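Local coordinates for hypothetical protein (Giardia lamblia, PDB 3I3F) that is of unknown function but belongs to the YjgF-like endoribonuclease L-PSP family, whose trimeric members include enamine and imine deaminases, at residues S77-D80 with Y81-S84. Numbering follows the deposited sequence. Where two conformers were deposited one is given.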
loop_
_atom_site.group_PDB
_atom_site.type_symbol
_atom_site.label_atom_id
_atom_site.label_comp_id
_atom_site.label_asym_id
_atom_site.label_seq_id
_atom_site.Cartn_x
_atom_site.Cartn_y
_atom_site.Cartn_z
ATOM N N SER A 77 -8.097 19.271 1.473
ATOM C CA SER A 77 -6.796 18.928 0.910
ATOM C C SER A 77 -6.816 19.269 -0.581
ATOM O O SER A 77 -7.579 20.132 -1.015
ATOM C CB SER A 77 -6.507 17.438 1.144
ATOM O OG SER A 77 -5.181 17.092 0.777
ATOM N N GLY A 78 -5.982 18.602 -1.368
ATOM C CA GLY A 78 -5.962 18.821 -2.811
ATOM C C GLY A 78 -4.900 17.967 -3.465
ATOM O O GLY A 78 -4.093 17.348 -2.775
ATOM N N LEU A 79 -4.895 17.942 -4.796
ATOM C CA LEU A 79 -3.919 17.149 -5.550
ATOM C C LEU A 79 -2.479 17.517 -5.201
ATOM O O LEU A 79 -1.617 16.644 -5.105
ATOM C CB LEU A 79 -4.133 17.314 -7.059
ATOM C CG LEU A 79 -5.416 16.719 -7.638
ATOM C CD1 LEU A 79 -5.610 17.179 -9.080
ATOM C CD2 LEU A 79 -5.398 15.199 -7.557
ATOM N N ASP A 80 -2.229 18.811 -5.008
ATOM C CA ASP A 80 -0.889 19.306 -4.665
ATOM C C ASP A 80 -0.460 18.991 -3.226
ATOM O O ASP A 80 0.678 19.272 -2.848
ATOM C CB ASP A 80 -0.767 20.816 -4.947
ATOM C CG ASP A 80 -1.831 21.646 -4.250
ATOM O OD1 ASP A 80 -2.956 21.145 -4.042
ATOM O OD2 ASP A 80 -1.543 22.818 -3.926
ATOM N N TYR A 81 -1.357 18.403 -2.433
ATOM C CA TYR A 81 -1.038 17.987 -1.066
ATOM C C TYR A 81 -0.859 16.471 -0.925
ATOM O O TYR A 81 -0.591 15.981 0.170
ATOM C CB TYR A 81 -2.113 18.483 -0.098
ATOM C CG TYR A 81 -2.101 19.980 0.073
ATOM C CD1 TYR A 81 -1.420 20.574 1.132
ATOM C CD2 TYR A 81 -2.753 20.805 -0.835
ATOM C CE1 TYR A 81 -1.400 21.956 1.287
ATOM C CE2 TYR A 81 -2.740 22.186 -0.691
ATOM C CZ TYR A 81 -2.060 22.754 0.369
ATOM O OH TYR A 81 -2.052 24.124 0.509
ATOM N N ILE A 82 -0.993 15.738 -2.029
ATOM C CA ILE A 82 -0.763 14.295 -2.019
ATOM C C ILE A 82 0.713 14.014 -1.756
ATOM O O ILE A 82 1.587 14.594 -2.403
ATOM C CB ILE A 82 -1.176 13.633 -3.350
ATOM C CG1 ILE A 82 -2.690 13.720 -3.545
ATOM C CG2 ILE A 82 -0.739 12.169 -3.383
ATOM C CD1 ILE A 82 -3.148 13.288 -4.921
ATOM N N VAL A 83 0.967 13.133 -0.789
ATOM C CA VAL A 83 2.313 12.706 -0.412
ATOM C C VAL A 83 2.703 11.441 -1.178
ATOM O O VAL A 83 3.826 11.309 -1.670
ATOM C CB VAL A 83 2.371 12.394 1.101
ATOM C CG1 VAL A 83 3.723 11.810 1.491
ATOM C CG2 VAL A 83 2.056 13.644 1.916
ATOM N N SER A 84 1.759 10.506 -1.263
ATOM C CA SER A 84 2.011 9.200 -1.855
ATOM C C SER A 84 0.736 8.611 -2.451
ATOM O O SER A 84 -0.366 8.894 -1.977
ATOM C CB SER A 84 2.572 8.258 -0.785
ATOM O OG SER A 84 2.915 6.994 -1.325
HETATM O O HOH W 1 1.147 15.983 -4.802
#
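Y81 N donates to G78 O over 3.0 Å (N-H...O 154°), and one residue further along, I82 N bonds to L79 O at 3.3 Å. These two successive i to i+3 bonds close two overlapping type I turns, G78 to Y81 with L79 and D80 in the middle, and L79 to I82 with D80 and Y81 in the middle, which carry the chain from the loop after helix 56-74 into strand 82-90. A water extends the network, donating to L79 O (2.9 Å) and to I82 O (2.8 Å) and so bridging two carbonyls at the point where the turn passes into the strand.

The apolar contact is slight: L79 and I82 run side by side in the same direction, CD2 of L79 meeting CD1 of I82 at 4.0 Å. Both then pack on helix 56-74, L79 against I68 and R69, I82 on L72.

On D80, CG sits between the backbone N and the carbonyl carbon (chi1 55°), which swings the carboxylate back alongside the Y81 ring. OD1 comes within 3.2 Å of Y81 CD2, with carboxylate and ring planes 76° apart. From the loop, S77 OG reaches Y81 CB at 3.5 Å, but its hydrogen bond goes to A139 O on the neighbouring strand 131-139. T14 of a second subunit packs on both D80 and Y81.

Backbone bonds and one water thus define the turn, while its side chains divide between helix, sheet and subunit interface; G78 N is buried beside the Y81 ring with no modelled hydrogen-bond partner, probably at some energetic cost.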